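Local coordinates for glycosyl hydrolase 25 (Streptococcus pneumoniae, PDB 4FF5), which probably cleaves glycosidic bonds of cell-wall peptidoglycan, as family 25 glycosyl hydrolases do, and takes part in host-cell invasion as a virulence factor, at residues Gly178-Phe190 with Ile196-Tyr209. Residues are numbered along the deposited sequence; the frame is centred on the assembly and turned at random.
Sequences GAKNIGIYVGVYF and IDTGKFTSVWIPSY. With EDO (1,2-ethanediol), chain G.
Tyr185 turns the edge of its ring to the face of Trp205, CD1 lying 3.4 Å from Trp205 CD2 with the planes at 73°, a T-shaped pair. Pro207 covers one face of the same tyrosine, offset toward the rim, its CD 4.0 Å from the ring centroid in a CH-pi contact. With CG anti to the backbone N (chi1 167°), the phenol lies along the proline, Tyr185 OH 3.3 Å from Pro207 CB, and its OH hydrogen-bonds Gln230 OE1. On the other face of the sheet Ile184 CB stands over the centre of the Phe201 ring, 3.7 Å from its centroid and 7° off the normal, while Ile184 CD1 reaches Ile196 CG2. Strands 182-186 and 203-207 illustrate how neighbouring parallel strands of a TIM barrel, the family 25 fold, join through a beta-alpha-beta unit, here with the short helix 188-193 in the crossover. Both backbone polar atoms of Ile184 are bonded to the neighbouring strand: its N donates to Ser203 O, and its O accepts from Trp205 N at 2.9 Å. Val186 N to Trp205 O continues the ladder. Next to Ser203, Thr202 N gives Ile182 O a nearly straight bond (2.8 Å). Further out, Trp205 NE1 is hydrogen-bonded to Asn247 OD1, and Val167 and Arg171 of helix 163-177 touch Phe201.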
ATOM      1  N   GLY A 178       3.213  15.637   8.670  1.00 24.79           N
ATOM      2  CA  GLY A 178       3.933  16.042   7.460  1.00 24.80           C
ATOM      3  C   GLY A 178       3.719  15.235   6.186  1.00 23.38           C
ATOM      4  O   GLY A 178       4.233  15.606   5.125  1.00 23.56           O
ATOM      5  N   ALA A 179       3.002  14.118   6.283  1.00 22.20           N
ATOM      6  CA  ALA A 179       2.656  13.334   5.088  1.00 21.76           C
ATOM      7  C   ALA A 179       1.824  14.180   4.118  1.00 22.04           C
ATOM      8  O   ALA A 179       0.877  14.835   4.531  1.00 22.80           O
ATOM      9  CB  ALA A 179       1.891  12.080   5.467  1.00 20.79           C
ATOM     10  N   LYS A 180       2.182  14.141   2.834  1.00 22.94           N
ATOM     11  CA  LYS A 180       1.477  14.894   1.798  1.00 23.20           C
ATOM     12  C   LYS A 180       0.625  13.972   0.933  1.00 21.41           C
ATOM     13  O   LYS A 180      -0.502  14.306   0.590  1.00 21.01           O
ATOM     14  CB  LYS A 180       2.477  15.633   0.895  1.00 25.30           C
ATOM     15  CG  LYS A 180       3.476  16.522   1.630  1.00 27.03           C
ATOM     16  CD  LYS A 180       2.783  17.661   2.344  1.00 27.34           C
ATOM     17  CE  LYS A 180       3.792  18.476   3.133  1.00 29.27           C
ATOM     18  NZ  LYS A 180       3.030  19.216   4.174  1.00 29.88           N
ATOM     19  N   ASN A 181       1.212  12.846   0.536  1.00 20.83           N
ATOM     20  CA  ASN A 181       0.551  11.866  -0.309  1.00 19.41           C
ATOM     21  C   ASN A 181      -0.082  10.874   0.632  1.00 17.99           C
ATOM     22  O   ASN A 181       0.619  10.053   1.239  1.00 17.19           O
ATOM     23  CB  ASN A 181       1.563  11.198  -1.247  1.00 19.73           C
ATOM     24  CG  ASN A 181       2.255  12.195  -2.164  1.00 20.94           C
ATOM     25  OD1 ASN A 181       1.755  13.303  -2.395  1.00 21.58           O
ATOM     26  ND2 ASN A 181       3.400  11.810  -2.692  1.00 21.32           N
ATOM     27  N   ILE A 182      -1.401  11.003   0.818  1.00 16.88           N
ATOM     28  CA  ILE A 182      -2.131  10.114   1.729  1.00 16.23           C
ATOM     29  C   ILE A 182      -3.329   9.504   0.993  1.00 15.63           C
ATOM     30  O   ILE A 182      -4.315  10.196   0.692  1.00 15.44           O
ATOM     31  CB  ILE A 182      -2.621  10.810   3.013  1.00 16.60           C
ATOM     32  CG1 ILE A 182      -1.496  11.593   3.699  1.00 16.51           C
ATOM     33  CG2 ILE A 182      -3.136   9.778   4.008  1.00 15.68           C
ATOM     34  CD1 ILE A 182      -1.994  12.287   4.958  1.00 17.72           C
ATOM     35  N   GLY A 183      -3.224   8.206   0.720  1.00 14.68           N
ATOM     36  CA  GLY A 183      -4.257   7.520  -0.043  1.00 13.68           C
ATOM     37  C   GLY A 183      -4.979   6.531   0.828  1.00 13.18           C
ATOM     38  O   GLY A 183      -4.507   6.187   1.921  1.00 13.16           O
ATOM     39  N   ILE A 184      -6.136   6.076   0.357  1.00 12.36           N
ATOM     40  CA  ILE A 184      -6.913   5.073   1.108  1.00 11.59           C
ATOM     41  C   ILE A 184      -7.148   3.814   0.257  1.00 11.33           C
ATOM     42  O   ILE A 184      -7.538   3.901  -0.881  1.00 11.07           O
ATOM     43  CB  ILE A 184      -8.272   5.640   1.642  1.00 11.56           C
ATOM     44  CG1 ILE A 184      -9.022   4.536   2.418  1.00 11.39           C
ATOM     45  CG2 ILE A 184      -9.121   6.200   0.482  1.00 11.40           C
ATOM     46  CD1 ILE A 184     -10.233   5.022   3.201  1.00 11.67           C
ATOM     47  N   TYR A 185      -6.847   2.651   0.836  1.00 10.94           N
ATOM     48  CA  TYR A 185      -7.246   1.364   0.303  1.00 11.25           C
ATOM     49  C   TYR A 185      -8.514   0.891   1.036  1.00 11.26           C
ATOM     50  O   TYR A 185      -8.545   0.798   2.273  1.00 11.11           O
ATOM     51  CB  TYR A 185      -6.092   0.380   0.496  1.00 10.91           C
ATOM     52  CG  TYR A 185      -6.381  -1.097   0.286  1.00 11.25           C
ATOM     53  CD1 TYR A 185      -5.995  -1.734  -0.882  1.00 11.34           C
ATOM     54  CD2 TYR A 185      -7.007  -1.860   1.283  1.00 11.42           C
ATOM     55  CE1 TYR A 185      -6.200  -3.101  -1.051  1.00 11.62           C
ATOM     56  CE2 TYR A 185      -7.224  -3.225   1.116  1.00 11.77           C
ATOM     57  CZ  TYR A 185      -6.830  -3.834  -0.041  1.00 11.70           C
ATOM     58  OH  TYR A 185      -7.051  -5.197  -0.184  1.00 12.37           O
ATOM     59  N   VAL A 186      -9.564   0.612   0.268  1.00 11.66           N
ATOM     60  CA  VAL A 186     -10.828   0.161   0.872  1.00 11.73           C
ATOM     61  C   VAL A 186     -11.663  -0.600  -0.166  1.00 12.20           C
ATOM     62  O   VAL A 186     -11.696  -0.215  -1.337  1.00 12.09           O
ATOM     63  CB  VAL A 186     -11.586   1.362   1.526  1.00 11.90           C
ATOM     64  CG1 VAL A 186     -11.962   2.449   0.519  1.00 12.38           C
ATOM     65  CG2 VAL A 186     -12.808   0.893   2.321  1.00 11.98           C
ATOM     66  N   GLY A 187     -12.313  -1.683   0.253  1.00 12.82           N
ATOM     67  CA  GLY A 187     -13.212  -2.415  -0.661  1.00 13.01           C
ATOM     68  C   GLY A 187     -14.485  -1.608  -0.888  1.00 13.10           C
ATOM     69  O   GLY A 187     -14.861  -0.758  -0.056  1.00 12.80           O
ATOM     70  N   VAL A 188     -15.170  -1.865  -2.006  1.00 13.15           N
ATOM     71  CA  VAL A 188     -16.351  -1.071  -2.355  1.00 13.86           C
ATOM     72  C   VAL A 188     -17.489  -1.273  -1.330  1.00 14.89           C
ATOM     73  O   VAL A 188     -18.114  -0.300  -0.858  1.00 14.70           O
ATOM     74  CB  VAL A 188     -16.842  -1.390  -3.785  1.00 14.03           C
ATOM     75  CG1 VAL A 188     -18.180  -0.708  -4.040  1.00 14.30           C
ATOM     76  CG2 VAL A 188     -15.798  -0.934  -4.809  1.00 13.70           C
ATOM     77  N   TYR A 189     -17.753  -2.527  -0.996  1.00 15.93           N
ATOM     78  CA  TYR A 189     -18.835  -2.821  -0.063  1.00 18.39           C
ATOM     79  C   TYR A 189     -18.581  -2.232   1.324  1.00 17.38           C
ATOM     80  O   TYR A 189     -19.490  -1.682   1.941  1.00 17.72           O
ATOM     81  CB  TYR A 189     -19.058  -4.326   0.024  1.00 22.25           C
ATOM     82  CG  TYR A 189     -19.542  -4.942  -1.262  1.00 25.61           C
ATOM     83  CD1 TYR A 189     -20.746  -4.544  -1.840  1.00 27.44           C
ATOM     84  CD2 TYR A 189     -18.793  -5.925  -1.897  1.00 28.38           C
ATOM     85  CE1 TYR A 189     -21.186  -5.103  -3.030  1.00 31.09           C
ATOM     86  CE2 TYR A 189     -19.223  -6.493  -3.087  1.00 32.30           C
ATOM     87  CZ  TYR A 189     -20.424  -6.083  -3.642  1.00 32.81           C
ATOM     88  OH  TYR A 189     -20.844  -6.660  -4.823  1.00 37.15           O
ATOM     89  N   PHE A 190     -17.342  -2.335   1.805  1.00 16.68           N
ATOM     90  CA  PHE A 190     -16.991  -1.759   3.099  1.00 16.26           C
ATOM     91  C   PHE A 190     -17.197  -0.237   3.100  1.00 16.21           C
ATOM     92  O   PHE A 190     -17.812   0.320   4.012  1.00 15.59           O
ATOM     93  CB  PHE A 190     -15.537  -2.098   3.485  1.00 16.08           C
ATOM     94  CG  PHE A 190     -15.215  -1.787   4.921  1.00 16.62           C
ATOM     95  CD1 PHE A 190     -15.369  -2.761   5.903  1.00 17.33           C
ATOM     96  CD2 PHE A 190     -14.816  -0.517   5.300  1.00 16.89           C
ATOM     97  CE1 PHE A 190     -15.104  -2.479   7.236  1.00 18.60           C
ATOM     98  CE2 PHE A 190     -14.549  -0.223   6.641  1.00 17.94           C
ATOM     99  CZ  PHE A 190     -14.691  -1.212   7.612  1.00 17.82           C
ATOM    100  N   ILE A 196     -17.568   5.352   4.280  1.00 18.68           N
ATOM    101  CA  ILE A 196     -16.175   5.791   4.329  1.00 18.83           C
ATOM    102  C   ILE A 196     -15.953   6.820   3.233  1.00 18.80           C
ATOM    103  O   ILE A 196     -15.992   6.501   2.037  1.00 18.79           O
ATOM    104  CB  ILE A 196     -15.168   4.641   4.121  1.00 18.27           C
ATOM    105  CG1 ILE A 196     -15.400   3.473   5.102  1.00 18.98           C
ATOM    106  CG2 ILE A 196     -13.747   5.184   4.237  1.00 19.21           C
ATOM    107  CD1 ILE A 196     -15.147   3.780   6.567  1.00 19.13           C
ATOM    108  N   ASP A 197     -15.738   8.049   3.671  1.00 19.78           N
ATOM    109  CA  ASP A 197     -15.524   9.190   2.791  1.00 19.96           C
ATOM    110  C   ASP A 197     -14.093   9.171   2.297  1.00 18.96           C
ATOM    111  O   ASP A 197     -13.150   9.218   3.095  1.00 19.88           O
ATOM    112  CB  ASP A 197     -15.776  10.461   3.590  1.00 21.99           C
ATOM    113  CG  ASP A 197     -15.920  11.702   2.716  1.00 23.42           C
ATOM    114  OD1 ASP A 197     -15.586  11.675   1.510  1.00 23.64           O
ATOM    115  OD2 ASP A 197     -16.377  12.721   3.269  1.00 25.41           O
ATOM    116  N   THR A 198     -13.917   9.109   0.986  1.00 17.67           N
ATOM    117  CA  THR A 198     -12.563   9.105   0.425  1.00 16.77           C
ATOM    118  C   THR A 198     -12.114  10.509  -0.044  1.00 16.81           C
ATOM    119  O   THR A 198     -10.977  10.680  -0.491  1.00 16.60           O
ATOM    120  CB  THR A 198     -12.425   8.092  -0.730  1.00 16.72           C
ATOM    121  OG1 THR A 198     -13.159   8.555  -1.876  1.00 16.88           O
ATOM    122  CG2 THR A 198     -12.944   6.706  -0.309  1.00 16.52           C
ATOM    123  N   GLY A 199     -13.013  11.486   0.065  1.00 17.21           N
ATOM    124  CA  GLY A 199     -12.830  12.829  -0.517  1.00 17.56           C
ATOM    125  C   GLY A 199     -11.551  13.566  -0.138  1.00 17.60           C
ATOM    126  O   GLY A 199     -10.938  14.227  -0.966  1.00 18.11           O
ATOM    127  N   LYS A 200     -11.131  13.451   1.120  1.00 18.12           N
ATOM    128  CA  LYS A 200      -9.936  14.152   1.586  1.00 17.97           C
ATOM    129  C   LYS A 200      -8.605  13.444   1.295  1.00 17.73           C
ATOM    130  O   LYS A 200      -7.523  14.034   1.480  1.00 16.70           O
ATOM    131  CB  LYS A 200     -10.059  14.476   3.068  1.00 19.35           C
ATOM    132  CG  LYS A 200     -11.272  15.338   3.390  1.00 20.68           C
ATOM    133  CD  LYS A 200     -11.011  16.157   4.629  1.00 22.62           C
ATOM    134  CE  LYS A 200     -11.859  15.706   5.790  1.00 23.88           C
ATOM    135  NZ  LYS A 200     -11.823  16.815   6.794  1.00 24.19           N
ATOM    136  N   PHE A 201      -8.680  12.187   0.846  1.00 16.52           N
ATOM    137  CA  PHE A 201      -7.480  11.461   0.456  1.00 16.25           C
ATOM    138  C   PHE A 201      -7.033  11.918  -0.919  1.00 17.01           C
ATOM    139  O   PHE A 201      -7.832  12.458  -1.689  1.00 17.66           O
ATOM    140  CB  PHE A 201      -7.722   9.940   0.491  1.00 14.82           C
ATOM    141  CG  PHE A 201      -7.951   9.421   1.871  1.00 14.51           C
ATOM    142  CD1 PHE A 201      -9.227   9.390   2.425  1.00 14.35           C
ATOM    143  CD2 PHE A 201      -6.873   8.984   2.642  1.00 14.15           C
ATOM    144  CE1 PHE A 201      -9.432   8.943   3.731  1.00 14.76           C
ATOM    145  CE2 PHE A 201      -7.081   8.530   3.936  1.00 14.31           C
ATOM    146  CZ  PHE A 201      -8.353   8.518   4.490  1.00 14.05           C
ATOM    147  N   THR A 202      -5.756  11.698  -1.225  1.00 17.54           N
ATOM    148  CA  THR A 202      -5.175  12.156  -2.500  1.00 18.01           C
ATOM    149  C   THR A 202      -5.212  11.072  -3.582  1.00 17.69           C
ATOM    150  O   THR A 202      -4.995  11.347  -4.777  1.00 17.95           O
ATOM    151  CB  THR A 202      -3.738  12.727  -2.326  1.00 18.52           C
ATOM    152  OG1 THR A 202      -2.884  11.739  -1.744  1.00 18.38           O
ATOM    153  CG2 THR A 202      -3.726  13.966  -1.440  1.00 19.81           C
ATOM    154  N   SER A 203      -5.511   9.843  -3.165  1.00 16.62           N
ATOM    155  CA  SER A 203      -5.703   8.724  -4.090  1.00 15.69           C
ATOM    156  C   SER A 203      -6.539   7.612  -3.446  1.00 14.52           C
ATOM    157  O   SER A 203      -6.650   7.534  -2.217  1.00 14.70           O
ATOM    158  CB  SER A 203      -4.353   8.147  -4.526  1.00 15.80           C
ATOM    159  OG  SER A 203      -4.514   7.155  -5.541  1.00 16.11           O
ATOM    160  N   VAL A 204      -7.104   6.749  -4.288  1.00 14.04           N
ATOM    161  CA  VAL A 204      -7.906   5.617  -3.825  1.00 12.86           C
ATOM    162  C   VAL A 204      -7.386   4.342  -4.470  1.00 12.23           C
ATOM    163  O   VAL A 204      -7.083   4.302  -5.675  1.00 12.51           O
ATOM    164  CB  VAL A 204      -9.423   5.817  -4.085  1.00 12.78           C
ATOM    165  CG1 VAL A 204     -10.211   4.615  -3.557  1.00 12.37           C
ATOM    166  CG2 VAL A 204      -9.912   7.105  -3.407  1.00 12.94           C
ATOM    167  N   TRP A 205      -7.296   3.293  -3.658  1.00 11.44           N
ATOM    168  CA  TRP A 205      -6.774   2.019  -4.096  1.00 11.24           C
ATOM    169  C   TRP A 205      -7.803   1.002  -3.704  1.00 11.21           C
ATOM    170  O   TRP A 205      -8.266   1.006  -2.551  1.00 11.10           O
ATOM    171  CB  TRP A 205      -5.460   1.845  -3.349  1.00 10.93           C
ATOM    172  CG  TRP A 205      -4.747   0.541  -3.456  1.00 10.79           C
ATOM    173  CD1 TRP A 205      -4.893  -0.474  -4.415  1.00 10.88           C
ATOM    174  CD2 TRP A 205      -3.676   0.107  -2.577  1.00 10.78           C
ATOM    175  NE1 TRP A 205      -3.994  -1.496  -4.163  1.00 11.22           N
ATOM    176  CE2 TRP A 205      -3.264  -1.219  -3.047  1.00 11.09           C
ATOM    177  CE3 TRP A 205      -3.076   0.644  -1.436  1.00 10.92           C
ATOM    178  CZ2 TRP A 205      -2.243  -1.937  -2.426  1.00 11.21           C
ATOM    179  CZ3 TRP A 205      -2.060  -0.099  -0.811  1.00 10.74           C
ATOM    180  CH2 TRP A 205      -1.668  -1.362  -1.293  1.00 11.02           C
ATOM    181  N   ILE A 206      -8.258   0.182  -4.655  1.00 11.19           N
ATOM    182  CA  ILE A 206      -9.389  -0.724  -4.358  1.00 11.60           C
ATOM    183  C   ILE A 206      -9.096  -2.176  -4.730  1.00 12.20           C
ATOM    184  O   ILE A 206      -8.671  -2.465  -5.859  1.00 12.37           O
ATOM    185  CB  ILE A 206     -10.739  -0.271  -5.015  1.00 11.50           C
ATOM    186  CG1 ILE A 206     -11.105   1.164  -4.621  1.00 11.40           C
ATOM    187  CG2 ILE A 206     -11.886  -1.219  -4.629  1.00 11.95           C
ATOM    188  CD1 ILE A 206     -12.322   1.751  -5.344  1.00 11.37           C
ATOM    189  N   PRO A 207      -9.349  -3.110  -3.784  1.00 12.56           N
ATOM    190  CA  PRO A 207      -9.203  -4.521  -4.149  1.00 12.86           C
ATOM    191  C   PRO A 207     -10.443  -5.077  -4.871  1.00 13.65           C
ATOM    192  O   PRO A 207     -11.575  -4.738  -4.518  1.00 13.59           O
ATOM    193  CB  PRO A 207      -9.039  -5.210  -2.797  1.00 12.69           C
ATOM    194  CG  PRO A 207      -9.864  -4.349  -1.842  1.00 12.53           C
ATOM    195  CD  PRO A 207      -9.700  -2.930  -2.351  1.00 12.15           C
ATOM    196  N   SER A 208     -10.228  -5.928  -5.873  1.00 14.32           N
ATOM    197  CA  SER A 208     -11.334  -6.728  -6.429  1.00 15.20           C
ATOM    198  C   SER A 208     -10.725  -7.936  -7.130  1.00 15.62           C
ATOM    199  O   SER A 208     -10.043  -7.775  -8.130  1.00 15.09           O
ATOM    200  CB  SER A 208     -12.161  -5.906  -7.418  1.00 16.33           C
ATOM    201  OG  SER A 208     -13.236  -6.665  -7.942  1.00 18.15           O
ATOM    202  N   TYR A 209     -10.942  -9.132  -6.570  1.00 16.20           N
ATOM    203  CA  TYR A 209     -10.202 -10.321  -7.000  1.00 16.62           C
ATOM    204  C   TYR A 209     -10.910 -11.261  -7.962  1.00 17.84           C
ATOM    205  O   TYR A 209     -10.266 -12.163  -8.500  1.00 18.04           O
ATOM    206  CB  TYR A 209      -9.760 -11.174  -5.803  1.00 16.58           C
ATOM    207  CG  TYR A 209      -8.841 -10.516  -4.788  1.00 15.50           C
ATOM    208  CD1 TYR A 209      -8.224  -9.286  -5.043  1.00 14.94           C
ATOM    209  CD2 TYR A 209      -8.592 -11.143  -3.563  1.00 15.60           C
ATOM    210  CE1 TYR A 209      -7.399  -8.690  -4.096  1.00 14.63           C
ATOM    211  CE2 TYR A 209      -7.750 -10.568  -2.619  1.00 15.03           C
ATOM    212  CZ  TYR A 209      -7.158  -9.340  -2.895  1.00 14.68           C
ATOM    213  OH  TYR A 209      -6.338  -8.774  -1.945  1.00 14.10           O
TER
HETATM  214  C1  EDO G 306     -21.800  -4.117   2.267  1.00 33.62           C
HETATM  215  O1  EDO G 306     -20.969  -3.977   3.435  1.00 37.41           O
HETATM  216  C2  EDO G 306     -22.454  -2.783   1.937  1.00 36.16           C
HETATM  217  O2  EDO G 306     -21.935  -2.363   0.671  1.00 36.33           O
HETATM  218  O   HOH W   1     -14.078  -3.868  -3.863  1.00 14.45           O